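PDB 5MYP: aldehyde dehydrogenase from Trypanosoma brucei, which probably oxidises aldehydes to the corresponding carboxylic acids, with NAD+ as the electron acceptor. Local coordinates for residues 60-64 with 156-162; 65-71 with 253-257; 115-121 with 450-454. One frame throughout, in Å; residues are numbered along the deposited sequence.

Overall arrangement
Interactions 1 and 2 are neighbours, their centres about 13 Å apart. Helix 54-65 supplies one side of interaction 1 and ends at the start of the 65-71 segment, and H62 ND1 probably bonds to R67 O between the two. Both are buried and polar: interaction 1 sets one carboxylate on the start of a helix, and interaction 2 gathers two guanidinium groups and a carboxylate round N254. Interaction 3 lies across the chain centre from interaction 2, about 33 Å between centres. It is only partly buried and mostly rings and aliphatic groups, with no hydrogen bond between its segments. Interactions 2 and 3 both reach the second subunit; interaction 1 does not.

Interaction 1. Residues 60-64 with 156-162; sequences AIHRD and APATAEL
D64 reaches from the end of helix 54-65 onto the start of helix 157-170; the axes of 60-64 and 157-162 approach to 7.7 Å and run roughly antiparallel. Its CB rests against A156 CA, and D64 CG comes within 3.5 Å of the A156 carbonyl carbon. With CG beside the backbone N (chi1 -69°), the carboxylate lands on the first turn of the other helix. OD1 takes the A158 N-H on its syn lone pair, at 3.0 Å between A158 N and D64 OD1, while P157 CD packs beside the same oxygen. Helix 157-170 links the parallel strands 147-151 and 176-178, a beta-alpha-beta unit of the NAD-binding domain in aldehyde dehydrogenases. OD2 is gripped twice: T159 N gives a bond of 2.8 Å to D64 OD2 from slightly outside the carboxylate plane, and T159 OG1 donates to D64 OD2 at 2.7 Å, nearly in line with its C-O bond. The N-terminal helix end would probably favour the charged carboxylate. One turn back along helix 54-65 the contact becomes apolar: A60 CB sits 4.2 Å from A158 CB, and L162 CD2 closes on A60 CB at 3.9 Å.

Interaction 2. Residues 65-71 with 253-257; sequences RRRHRDE and INAGQ
N254 is held by R65, R67 and E71, in the loop that leads from helix 240-252 to the predicted catalytic C259; the NAGQTC sequence here is the cysteine motif of aldehyde dehydrogenases. The dense part of the contact is the N254 amide oxygen. R65 NH2 reaches N254 OD1 at 3.1 Å and R67 NE reaches N254 OD1 at 3.0 Å, from opposite faces of the amide. Both donors lie well out of the carbonyl plane, yet OD1 sits at the edge of each guanidinium, close to its plane; the guanidinium groups stand steeply to the amide, at 83° for R65. Bends at chi2 and chi3 fold each arginine back to this point. R65 and R67 are each modelled in two conformers, so their bonds describe one of them and are less certain for it. R65 is also bonded to R315 O, and R67 forms a salt bridge with E76.

On the backbone side of N254, E71 stretches out, its chain extended beyond CG, and E71 OE2 accepts from N254 N at 2.8 Å, the donor lying close to the line of the C-O bond. I253 CB packs beside the same oxygen.

The far side of 65-71, where H68 and R69 are partly exposed, makes no contact with 253-257 and turns to the second subunit. There H68 caps the new helix by accepting from D70 N, and its ring stacks on Y477 of the second subunit, whose hydroxyl bonds E71 OE1.

Inside the 253-257 loop the amides of N254 and Q257 tie it shut: N254 ND2 donates to Q257 O at 2.8 Å, and Q257 NE2 meets N254 O at 2.9 Å with a nearly straight N-H...O angle of 176°.

Interaction 3. Residues 115-121 with 450-454; sequences YEPLGVV and FETFS
E116 O lies 3.3 Å from S454 CA, a CA-H...O contact made where strand 110-124 passes antiparallel to the chain leaving helix 447-452. No conventional hydrogen bond joins the two segments, so side chains carry most of the contact.

At one end Y115 meets F450. The phenylalanine, its CG anti to the backbone N (chi1 -179°), carries its ring toward Y115 and presents its edge to the tyrosine face, an offset edge-to-face pair with centroids 5.9 Å apart and planes at 62°. The closest touch is near the root of the tyrosine: F450 CE1 lies 3.9 Å from Y115 CB and nearly as close to Y115 CG. S454 touches both rings. Its CB comes to the edge of the Y115 ring, while its OG sits over the rim of one face of F450 and bonds back to F450 O at 2.7 Å, which fixes the hydroxyl.

Farther along, L118 straddles the backbone of the turn: L118 CD1 presses on the F453 carbonyl carbon at 3.6 Å, and CD2 on that of S454. V121 CG1 closes the row against F453 CE1 at 3.7 Å, the two side chains crossing at about a right angle. The F453 ring also has H196 as an edge-to-face partner, and F453 O accepts from N146 ND2.

The E116 side chain starts away from 450-454, and its OE2 bonds S413 OG of the second subunit, while L118 O takes K391 NZ of that subunit. As in other aldehyde dehydrogenases, long antiparallel strands, here 110-124 beside 454-461, form the bridging, or oligomerisation, domain; this contact lies where they leave the NAD-binding sheet, with the T452 side chain about 8 Å from that of E223, a predicted active-site residue.

Interaction 1. Residues 60-64 with 156-162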
ATOM      1  N   ALA A  60      -1.555 -16.432  31.024  1.00 17.13           N
ATOM      2  CA  ALA A  60      -2.147 -17.044  29.823  1.00 16.90           C
ATOM      3  C   ALA A  60      -1.093 -17.259  28.736  1.00 16.56           C
ATOM      4  O   ALA A  60      -1.055 -18.316  28.088  1.00 16.05           O
ATOM      5  CB  ALA A  60      -3.284 -16.185  29.287  1.00 17.06           C
ATOM      6  N   ILE A  61      -0.247 -16.247  28.539  1.00 16.24           N
ATOM      7  CA  ILE A  61       0.865 -16.336  27.591  1.00 16.63           C
ATOM      8  C   ILE A  61       1.870 -17.407  28.042  1.00 17.03           C
ATOM      9  O   ILE A  61       2.396 -18.153  27.209  1.00 17.10           O
ATOM     10  CB  ILE A  61       1.524 -14.949  27.366  1.00 16.38           C
ATOM     11  CG1 ILE A  61       0.558 -14.045  26.580  1.00 16.17           C
ATOM     12  CG2 ILE A  61       2.860 -15.071  26.627  1.00 16.49           C
ATOM     13  CD1 ILE A  61       0.830 -12.562  26.729  1.00 16.15           C
ATOM     14  N   HIS A  62       2.107 -17.501  29.349  1.00 17.54           N
ATOM     15  CA  HIS A  62       2.930 -18.579  29.902  1.00 17.95           C
ATOM     16  C   HIS A  62       2.335 -19.967  29.622  1.00 18.22           C
ATOM     17  O   HIS A  62       3.069 -20.901  29.300  1.00 17.94           O
ATOM     18  CB  HIS A  62       3.133 -18.408  31.407  1.00 18.16           C
ATOM     19  CG  HIS A  62       3.921 -19.514  32.022  1.00 18.40           C
ATOM     20  ND1 HIS A  62       5.299 -19.509  32.049  1.00 18.82           N
ATOM     21  CD2 HIS A  62       3.535 -20.685  32.579  1.00 18.25           C
ATOM     22  CE1 HIS A  62       5.725 -20.618  32.619  1.00 18.55           C
ATOM     23  NE2 HIS A  62       4.677 -21.350  32.951  1.00 18.74           N
ATOM     24  N   ARG A  63       1.019 -20.104  29.763  1.00 18.73           N
ATOM     25  CA  ARG A  63       0.349 -21.369  29.466  1.00 19.41           C
ATOM     26  C   ARG A  63       0.512 -21.759  27.989  1.00 18.86           C
ATOM     27  O   ARG A  63       0.803 -22.912  27.679  1.00 18.34           O
ATOM     28  CB  ARG A  63      -1.134 -21.291  29.839  1.00 20.67           C
ATOM     29  CG  ARG A  63      -1.856 -22.626  29.857  1.00 22.25           C
ATOM     30  CD  ARG A  63      -3.265 -22.448  30.405  1.00 23.67           C
ATOM     31  NE  ARG A  63      -4.059 -23.672  30.321  1.00 24.82           N
ATOM     32  CZ  ARG A  63      -5.342 -23.769  30.672  1.00 25.88           C
ATOM     33  NH1 ARG A  63      -5.971 -24.938  30.552  1.00 26.61           N
ATOM     34  NH2 ARG A  63      -6.008 -22.712  31.141  1.00 26.14           N
ATOM     35  N   ASP A  64       0.344 -20.785  27.095  1.00 18.26           N
ATOM     36  CA  ASP A  64       0.485 -21.015  25.650  1.00 18.11           C
ATOM     37  C   ASP A  64       1.925 -21.246  25.182  1.00 17.77           C
ATOM     38  O   ASP A  64       2.179 -22.184  24.428  1.00 17.97           O
ATOM     39  CB  ASP A  64      -0.095 -19.834  24.849  1.00 18.09           C
ATOM     40  CG  ASP A  64      -1.612 -19.724  24.951  1.00 18.10           C
ATOM     41  OD1 ASP A  64      -2.302 -20.752  25.121  1.00 18.46           O
ATOM     42  OD2 ASP A  64      -2.122 -18.593  24.840  1.00 18.19           O
ATOM     43  N   ALA A 156      -2.675 -20.038  20.148  1.00 19.84           N
ATOM     44  CA  ALA A 156      -2.458 -19.469  21.492  1.00 19.18           C
ATOM     45  C   ALA A 156      -3.818 -19.367  22.196  1.00 18.79           C
ATOM     46  O   ALA A 156      -4.320 -18.266  22.440  1.00 18.34           O
ATOM     47  CB  ALA A 156      -1.783 -18.111  21.399  1.00 19.32           C
ATOM     48  N   PRO A 157      -4.423 -20.529  22.517  1.00 18.37           N
ATOM     49  CA  PRO A 157      -5.815 -20.557  22.966  1.00 18.27           C
ATOM     50  C   PRO A 157      -6.084 -19.913  24.329  1.00 17.73           C
ATOM     51  O   PRO A 157      -7.134 -19.293  24.499  1.00 17.81           O
ATOM     52  CB  PRO A 157      -6.142 -22.054  22.991  1.00 18.44           C
ATOM     53  CG  PRO A 157      -4.836 -22.718  23.227  1.00 18.62           C
ATOM     54  CD  PRO A 157      -3.850 -21.889  22.454  1.00 18.49           C
ATOM     55  N   ALA A 158      -5.168 -20.060  25.285  1.00 17.09           N
ATOM     56  CA  ALA A 158      -5.344 -19.451  26.612  1.00 16.88           C
ATOM     57  C   ALA A 158      -5.404 -17.923  26.515  1.00 16.50           C
ATOM     58  O   ALA A 158      -6.251 -17.284  27.149  1.00 15.81           O
ATOM     59  CB  ALA A 158      -4.236 -19.884  27.563  1.00 17.07           C
ATOM     60  N   THR A 159      -4.522 -17.353  25.697  1.00 16.25           N
ATOM     61  CA  THR A 159      -4.508 -15.913  25.443  1.00 16.34           C
ATOM     62  C   THR A 159      -5.765 -15.468  24.695  1.00 16.19           C
ATOM     63  O   THR A 159      -6.348 -14.443  25.032  1.00 16.13           O
ATOM     64  CB  THR A 159      -3.249 -15.490  24.652  1.00 16.40           C
ATOM     65  OG1 THR A 159      -2.078 -15.941  25.341  1.00 16.46           O
ATOM     66  CG2 THR A 159      -3.178 -13.972  24.502  1.00 16.47           C
ATOM     67  N   ALA A 160      -6.178 -16.248  23.696  1.00 16.24           N
ATOM     68  CA  ALA A 160      -7.405 -15.976  22.938  1.00 16.33           C
ATOM     69  C   ALA A 160      -8.646 -15.998  23.830  1.00 16.42           C
ATOM     70  O   ALA A 160      -9.514 -15.141  23.697  1.00 16.26           O
ATOM     71  CB  ALA A 160      -7.562 -16.978  21.804  1.00 16.30           C
ATOM     72  N   GLU A 161      -8.721 -16.976  24.732  1.00 16.49           N
ATOM     73  CA  GLU A 161      -9.835 -17.074  25.683  1.00 16.64           C
ATOM     74  C   GLU A 161      -9.888 -15.848  26.600  1.00 15.93           C
ATOM     75  O   GLU A 161     -10.936 -15.217  26.741  1.00 15.25           O
ATOM     76  CB  GLU A 161      -9.714 -18.343  26.531  1.00 17.24           C
ATOM     77  CG  GLU A 161     -10.912 -18.605  27.444  1.00 18.01           C
ATOM     78  CD  GLU A 161     -10.692 -19.762  28.405  1.00 18.82           C
ATOM     79  OE1 GLU A 161      -9.569 -19.914  28.928  1.00 20.13           O
ATOM     80  OE2 GLU A 161     -11.654 -20.510  28.659  1.00 19.95           O
ATOM     81  N   LEU A 162      -8.754 -15.523  27.215  1.00 15.59           N
ATOM     82  CA  LEU A 162      -8.675 -14.388  28.143  1.00 15.61           C
ATOM     83  C   LEU A 162      -9.009 -13.056  27.463  1.00 15.44           C
ATOM     84  O   LEU A 162      -9.776 -12.258  28.000  1.00 15.17           O
ATOM     85  CB  LEU A 162      -7.288 -14.310  28.794  1.00 15.60           C
ATOM     86  CG  LEU A 162      -7.091 -13.241  29.878  1.00 15.68           C
ATOM     87  CD1 LEU A 162      -8.092 -13.403  31.014  1.00 15.97           C
ATOM     88  CD2 LEU A 162      -5.669 -13.280  30.411  1.00 15.75           C
TER

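Interaction 2. Residues 65-71 with 253-257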
ATOM      1  N   ARG A  65       2.846 -20.392  25.632  0.50 17.62           N
ATOM      2  CA  ARG A  65       4.223 -20.345  25.107  0.50 17.40           C
ATOM      3  C   ARG A  65       5.309 -20.884  26.050  0.50 17.69           C
ATOM      4  O   ARG A  65       6.438 -21.108  25.608  0.50 17.39           O
ATOM      5  CB  ARG A  65       4.579 -18.902  24.742  0.50 16.90           C
ATOM      6  CG  ARG A  65       3.670 -18.269  23.696  0.50 16.52           C
ATOM      7  CD  ARG A  65       4.104 -18.602  22.275  0.50 16.03           C
ATOM      8  NE  ARG A  65       4.121 -20.037  22.019  0.50 15.69           N
ATOM      9  CZ  ARG A  65       5.218 -20.786  22.065  0.50 15.14           C
ATOM     10  NH1 ARG A  65       5.138 -22.078  21.837  0.50 14.97           N
ATOM     11  NH2 ARG A  65       6.392 -20.246  22.346  0.50 14.91           N
ATOM     12  N   ARG A  66       4.968 -21.105  27.321  1.00 18.14           N
ATOM     13  CA  ARG A  66       5.967 -21.325  28.398  1.00 18.76           C
ATOM     14  C   ARG A  66       7.005 -20.190  28.470  1.00 19.39           C
ATOM     15  O   ARG A  66       8.175 -20.406  28.819  1.00 19.72           O
ATOM     16  CB  ARG A  66       6.640 -22.699  28.295  1.00 18.81           C
ATOM     17  CG  ARG A  66       7.196 -23.202  29.628  1.00 18.88           C
ATOM     18  CD  ARG A  66       7.698 -24.627  29.527  1.00 18.90           C
ATOM     19  NE  ARG A  66       8.824 -24.733  28.599  1.00 19.05           N
ATOM     20  CZ  ARG A  66       9.157 -25.814  27.892  1.00 18.93           C
ATOM     21  NH1 ARG A  66       8.455 -26.942  27.967  1.00 18.95           N
ATOM     22  NH2 ARG A  66      10.213 -25.758  27.085  1.00 19.09           N
ATOM     23  N   ARG A  67       6.556 -18.981  28.136  0.50 19.73           N
ATOM     24  CA  ARG A  67       7.394 -17.797  28.144  0.50 19.95           C
ATOM     25  C   ARG A  67       7.330 -17.195  29.547  0.50 20.32           C
ATOM     26  O   ARG A  67       6.246 -17.092  30.133  0.50 20.25           O
ATOM     27  CB  ARG A  67       6.889 -16.822  27.077  0.50 20.12           C
ATOM     28  CG  ARG A  67       7.722 -15.568  26.911  0.50 20.16           C
ATOM     29  CD  ARG A  67       7.966 -15.221  25.444  0.50 20.02           C
ATOM     30  NE  ARG A  67       6.801 -15.333  24.563  0.50 19.81           N
ATOM     31  CZ  ARG A  67       5.788 -14.475  24.532  0.50 19.74           C
ATOM     32  NH1 ARG A  67       5.757 -13.449  25.366  0.50 19.62           N
ATOM     33  NH2 ARG A  67       4.793 -14.657  23.676  0.50 19.80           N
ATOM     34  N   HIS A  68       8.490 -16.822  30.088  1.00 20.40           N
ATOM     35  CA  HIS A  68       8.580 -16.250  31.441  1.00 20.86           C
ATOM     36  C   HIS A  68       7.902 -14.877  31.487  1.00 21.17           C
ATOM     37  O   HIS A  68       7.944 -14.131  30.504  1.00 20.23           O
ATOM     38  CB  HIS A  68      10.048 -16.127  31.871  1.00 21.04           C
ATOM     39  CG  HIS A  68      10.241 -15.889  33.338  1.00 21.23           C
ATOM     40  ND1 HIS A  68      10.138 -14.641  33.915  1.00 21.05           N
ATOM     41  CD2 HIS A  68      10.562 -16.740  34.342  1.00 21.07           C
ATOM     42  CE1 HIS A  68      10.366 -14.735  35.213  1.00 21.18           C
ATOM     43  NE2 HIS A  68      10.629 -15.997  35.497  1.00 21.24           N
ATOM     44  N   ARG A  69       7.272 -14.572  32.623  1.00 21.69           N
ATOM     45  CA  ARG A  69       6.555 -13.306  32.841  1.00 22.34           C
ATOM     46  C   ARG A  69       7.356 -12.070  32.426  1.00 21.97           C
ATOM     47  O   ARG A  69       6.842 -11.184  31.745  1.00 21.55           O
ATOM     48  CB  ARG A  69       6.157 -13.177  34.315  1.00 23.56           C
ATOM     49  CG  ARG A  69       5.748 -11.776  34.735  1.00 24.59           C
ATOM     50  CD  ARG A  69       5.424 -11.723  36.211  1.00 25.74           C
ATOM     51  NE  ARG A  69       5.327 -10.342  36.673  1.00 26.81           N
ATOM     52  CZ  ARG A  69       4.217  -9.603  36.680  1.00 27.83           C
ATOM     53  NH1 ARG A  69       3.054 -10.094  36.257  1.00 28.47           N
ATOM     54  NH2 ARG A  69       4.271  -8.351  37.129  1.00 28.44           N
ATOM     55  N   ASP A  70       8.606 -12.017  32.874  1.00 21.45           N
ATOM     56  CA  ASP A  70       9.512 -10.906  32.563  1.00 21.57           C
ATOM     57  C   ASP A  70       9.803 -10.779  31.065  1.00 20.59           C
ATOM     58  O   ASP A  70       9.916  -9.664  30.555  1.00 20.37           O
ATOM     59  CB  ASP A  70      10.833 -11.050  33.336  1.00 22.34           C
ATOM     60  CG  ASP A  70      10.654 -10.928  34.850  1.00 22.63           C
ATOM     61  OD1 ASP A  70       9.547 -10.585  35.320  1.00 23.12           O
ATOM     62  OD2 ASP A  70      11.635 -11.190  35.572  1.00 23.91           O
ATOM     63  N   GLU A  71       9.923 -11.911  30.370  1.00 19.77           N
ATOM     64  CA  GLU A  71      10.093 -11.904  28.911  1.00 19.20           C
ATOM     65  C   GLU A  71       8.847 -11.323  28.234  1.00 18.80           C
ATOM     66  O   GLU A  71       8.956 -10.500  27.326  1.00 18.64           O
ATOM     67  CB  GLU A  71      10.383 -13.310  28.376  1.00 19.02           C
ATOM     68  CG  GLU A  71      10.973 -13.320  26.970  1.00 18.91           C
ATOM     69  CD  GLU A  71      11.448 -14.696  26.529  1.00 18.98           C
ATOM     70  OE1 GLU A  71      12.199 -15.347  27.286  1.00 18.79           O
ATOM     71  OE2 GLU A  71      11.081 -15.130  25.418  1.00 18.71           O
ATOM     72  N   ILE A 253      14.881 -15.783  23.023  1.00 16.34           N
ATOM     73  CA  ILE A 253      13.513 -15.296  23.250  1.00 16.56           C
ATOM     74  C   ILE A 253      12.505 -16.094  22.413  1.00 16.35           C
ATOM     75  O   ILE A 253      12.719 -16.326  21.216  1.00 15.81           O
ATOM     76  CB  ILE A 253      13.351 -13.767  23.019  1.00 17.05           C
ATOM     77  CG1 ILE A 253      13.695 -13.351  21.579  1.00 17.31           C
ATOM     78  CG2 ILE A 253      14.186 -12.987  24.032  1.00 17.07           C
ATOM     79  CD1 ILE A 253      13.517 -11.873  21.317  1.00 17.60           C
ATOM     80  N   ASN A 254      11.452 -16.565  23.080  1.00 16.04           N
ATOM     81  CA  ASN A 254      10.414 -17.404  22.472  1.00 16.19           C
ATOM     82  C   ASN A 254      10.940 -18.682  21.780  1.00 16.03           C
ATOM     83  O   ASN A 254      10.300 -19.209  20.861  1.00 15.90           O
ATOM     84  CB  ASN A 254       9.569 -16.549  21.510  1.00 16.22           C
ATOM     85  CG  ASN A 254       8.116 -16.979  21.453  1.00 16.45           C
ATOM     86  OD1 ASN A 254       7.533 -17.394  22.456  1.00 16.63           O
ATOM     87  ND2 ASN A 254       7.518 -16.861  20.282  1.00 16.53           N
ATOM     88  N   ALA A 255      12.086 -19.186  22.247  1.00 16.10           N
ATOM     89  CA  ALA A 255      12.761 -20.346  21.647  1.00 16.13           C
ATOM     90  C   ALA A 255      12.962 -20.207  20.128  1.00 16.06           C
ATOM     91  O   ALA A 255      12.717 -21.145  19.368  1.00 15.98           O
ATOM     92  CB  ALA A 255      12.005 -21.621  21.990  1.00 16.06           C
ATOM     93  N   GLY A 256      13.387 -19.017  19.702  1.00 16.03           N
ATOM     94  CA  GLY A 256      13.668 -18.729  18.290  1.00 16.30           C
ATOM     95  C   GLY A 256      12.477 -18.394  17.408  1.00 16.19           C
ATOM     96  O   GLY A 256      12.658 -18.049  16.241  1.00 16.28           O
ATOM     97  N   GLN A 257      11.267 -18.460  17.965  1.00 16.36           N
ATOM     98  CA  GLN A 257      10.028 -18.355  17.190  1.00 16.40           C
ATOM     99  C   GLN A 257       9.591 -16.896  17.111  1.00 16.34           C
ATOM    100  O   GLN A 257       8.586 -16.489  17.695  1.00 16.63           O
ATOM    101  CB  GLN A 257       8.947 -19.257  17.803  1.00 16.44           C
ATOM    102  CG  GLN A 257       9.312 -20.738  17.732  1.00 16.46           C
ATOM    103  CD  GLN A 257       8.517 -21.619  18.674  1.00 16.49           C
ATOM    104  OE1 GLN A 257       7.847 -22.555  18.242  1.00 16.25           O
ATOM    105  NE2 GLN A 257       8.600 -21.336  19.966  1.00 16.56           N
TER

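Interaction 3. Residues 115-121 with 450-454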
ATOM      1  N   TYR A 115      -6.620  13.543   6.289  1.00 17.62           N
ATOM      2  CA  TYR A 115      -6.652  12.121   6.633  1.00 17.52           C
ATOM      3  C   TYR A 115      -8.051  11.752   7.071  1.00 16.54           C
ATOM      4  O   TYR A 115      -8.639  12.448   7.892  1.00 16.27           O
ATOM      5  CB  TYR A 115      -5.646  11.811   7.741  1.00 18.70           C
ATOM      6  CG  TYR A 115      -4.230  12.003   7.283  1.00 19.78           C
ATOM      7  CD1 TYR A 115      -3.531  10.962   6.678  1.00 20.45           C
ATOM      8  CD2 TYR A 115      -3.595  13.240   7.414  1.00 20.60           C
ATOM      9  CE1 TYR A 115      -2.227  11.135   6.237  1.00 21.30           C
ATOM     10  CE2 TYR A 115      -2.290  13.423   6.977  1.00 21.42           C
ATOM     11  CZ  TYR A 115      -1.612  12.368   6.394  1.00 21.79           C
ATOM     12  OH  TYR A 115      -0.320  12.551   5.971  1.00 23.62           O
ATOM     13  N   GLU A 116      -8.591  10.665   6.513  1.00 15.52           N
ATOM     14  CA  GLU A 116      -9.920  10.180   6.886  1.00 14.83           C
ATOM     15  C   GLU A 116      -9.886   8.685   7.221  1.00 13.99           C
ATOM     16  O   GLU A 116      -9.030   7.954   6.706  1.00 13.66           O
ATOM     17  CB  GLU A 116     -10.944  10.457   5.773  1.00 15.11           C
ATOM     18  CG  GLU A 116     -10.650   9.785   4.438  1.00 15.40           C
ATOM     19  CD  GLU A 116     -11.771   9.918   3.417  1.00 15.80           C
ATOM     20  OE1 GLU A 116     -12.806  10.556   3.704  1.00 15.81           O
ATOM     21  OE2 GLU A 116     -11.621   9.365   2.307  1.00 15.77           O
ATOM     22  N   PRO A 117     -10.816   8.222   8.079  1.00 13.08           N
ATOM     23  CA  PRO A 117     -10.910   6.780   8.340  1.00 12.89           C
ATOM     24  C   PRO A 117     -11.282   5.969   7.096  1.00 12.35           C
ATOM     25  O   PRO A 117     -11.865   6.514   6.161  1.00 12.23           O
ATOM     26  CB  PRO A 117     -12.026   6.676   9.387  1.00 12.95           C
ATOM     27  CG  PRO A 117     -12.129   8.027   9.994  1.00 13.09           C
ATOM     28  CD  PRO A 117     -11.746   8.994   8.921  1.00 13.14           C
ATOM     29  N   LEU A 118     -10.946   4.683   7.112  1.00 11.93           N
ATOM     30  CA  LEU A 118     -11.254   3.766   6.011  1.00 11.79           C
ATOM     31  C   LEU A 118     -12.619   3.086   6.171  1.00 11.39           C
ATOM     32  O   LEU A 118     -13.383   2.992   5.214  1.00 11.36           O
ATOM     33  CB  LEU A 118     -10.164   2.699   5.894  1.00 12.05           C
ATOM     34  CG  LEU A 118      -8.790   3.210   5.463  1.00 12.29           C
ATOM     35  CD1 LEU A 118      -7.739   2.125   5.655  1.00 12.41           C
ATOM     36  CD2 LEU A 118      -8.808   3.708   4.023  1.00 12.50           C
ATOM     37  N   GLY A 119     -12.913   2.616   7.381  1.00 10.98           N
ATOM     38  CA  GLY A 119     -14.145   1.879   7.655  1.00 10.68           C
ATOM     39  C   GLY A 119     -13.935   0.801   8.690  1.00 10.37           C
ATOM     40  O   GLY A 119     -13.633   1.114   9.842  1.00 10.39           O
ATOM     41  N   VAL A 120     -14.100  -0.459   8.288  1.00  9.89           N
ATOM     42  CA  VAL A 120     -13.870  -1.602   9.172  1.00  9.70           C
ATOM     43  C   VAL A 120     -12.558  -2.287   8.794  1.00  9.64           C
ATOM     44  O   VAL A 120     -12.339  -2.624   7.621  1.00  9.52           O
ATOM     45  CB  VAL A 120     -15.029  -2.629   9.135  1.00  9.64           C
ATOM     46  CG1 VAL A 120     -14.891  -3.633  10.273  1.00  9.60           C
ATOM     47  CG2 VAL A 120     -16.374  -1.918   9.228  1.00  9.66           C
ATOM     48  N   VAL A 121     -11.697  -2.481   9.791  1.00  9.50           N
ATOM     49  CA  VAL A 121     -10.398  -3.125   9.614  1.00  9.58           C
ATOM     50  C   VAL A 121     -10.444  -4.532  10.205  1.00  9.68           C
ATOM     51  O   VAL A 121     -10.923  -4.719  11.327  1.00  9.85           O
ATOM     52  CB  VAL A 121      -9.277  -2.316  10.310  1.00  9.55           C
ATOM     53  CG1 VAL A 121      -7.930  -3.027  10.197  1.00  9.58           C
ATOM     54  CG2 VAL A 121      -9.211  -0.906   9.731  1.00  9.60           C
ATOM     55  N   PHE A 450      -1.316   4.896  12.080  1.00 13.24           N
ATOM     56  CA  PHE A 450      -2.325   5.898  11.755  1.00 13.32           C
ATOM     57  C   PHE A 450      -2.433   6.086  10.239  1.00 13.36           C
ATOM     58  O   PHE A 450      -3.537   6.089   9.691  1.00 13.49           O
ATOM     59  CB  PHE A 450      -2.044   7.241  12.441  1.00 13.52           C
ATOM     60  CG  PHE A 450      -3.085   8.277  12.144  1.00 13.35           C
ATOM     61  CD1 PHE A 450      -2.970   9.093  11.021  1.00 13.57           C
ATOM     62  CD2 PHE A 450      -4.207   8.401  12.950  1.00 13.69           C
ATOM     63  CE1 PHE A 450      -3.942  10.033  10.719  1.00 13.53           C
ATOM     64  CE2 PHE A 450      -5.186   9.341  12.657  1.00 13.65           C
ATOM     65  CZ  PHE A 450      -5.054  10.155  11.538  1.00 13.67           C
ATOM     66  N   GLU A 451      -1.288   6.224   9.572  1.00 13.35           N
ATOM     67  CA  GLU A 451      -1.255   6.393   8.118  1.00 13.61           C
ATOM     68  C   GLU A 451      -1.789   5.165   7.376  1.00 13.20           C
ATOM     69  O   GLU A 451      -2.599   5.306   6.465  1.00 12.88           O
ATOM     70  CB  GLU A 451       0.159   6.741   7.643  1.00 14.32           C
ATOM     71  CG  GLU A 451       0.590   8.140   8.050  1.00 14.92           C
ATOM     72  CD  GLU A 451       2.049   8.437   7.736  1.00 15.52           C
ATOM     73  OE1 GLU A 451       2.765   7.557   7.205  1.00 15.86           O
ATOM     74  OE2 GLU A 451       2.479   9.569   8.020  1.00 16.28           O
ATOM     75  N   THR A 452      -1.357   3.976   7.791  1.00 12.62           N
ATOM     76  CA  THR A 452      -1.805   2.717   7.174  1.00 12.54           C
ATOM     77  C   THR A 452      -3.321   2.519   7.261  1.00 12.04           C
ATOM     78  O   THR A 452      -3.931   2.059   6.300  1.00 12.00           O
ATOM     79  CB  THR A 452      -1.068   1.509   7.791  1.00 12.42           C
ATOM     80  OG1 THR A 452       0.305   1.581   7.423  1.00 12.65           O
ATOM     81  CG2 THR A 452      -1.634   0.167   7.305  1.00 12.51           C
ATOM     82  N   PHE A 453      -3.918   2.884   8.394  1.00 11.68           N
ATOM     83  CA  PHE A 453      -5.360   2.715   8.605  1.00 11.55           C
ATOM     84  C   PHE A 453      -6.199   3.970   8.291  1.00 11.41           C
ATOM     85  O   PHE A 453      -7.352   4.062   8.714  1.00 11.44           O
ATOM     86  CB  PHE A 453      -5.604   2.211  10.035  1.00 11.52           C
ATOM     87  CG  PHE A 453      -4.924   0.900  10.340  1.00 11.55           C
ATOM     88  CD1 PHE A 453      -5.207  -0.238   9.590  1.00 11.61           C
ATOM     89  CD2 PHE A 453      -4.006   0.794  11.377  1.00 11.63           C
ATOM     90  CE1 PHE A 453      -4.586  -1.447   9.863  1.00 11.67           C
ATOM     91  CE2 PHE A 453      -3.381  -0.413  11.657  1.00 11.67           C
ATOM     92  CZ  PHE A 453      -3.672  -1.538  10.900  1.00 11.69           C
ATOM     93  N   SER A 454      -5.625   4.911   7.533  1.00 11.21           N
ATOM     94  CA  SER A 454      -6.313   6.110   7.065  1.00 11.25           C
ATOM     95  C   SER A 454      -6.186   6.227   5.553  1.00 11.38           C
ATOM     96  O   SER A 454      -5.308   5.612   4.941  1.00 11.35           O
ATOM     97  CB  SER A 454      -5.694   7.375   7.687  1.00 11.17           C
ATOM     98  OG  SER A 454      -5.832   7.400   9.089  1.00 11.10           O
TER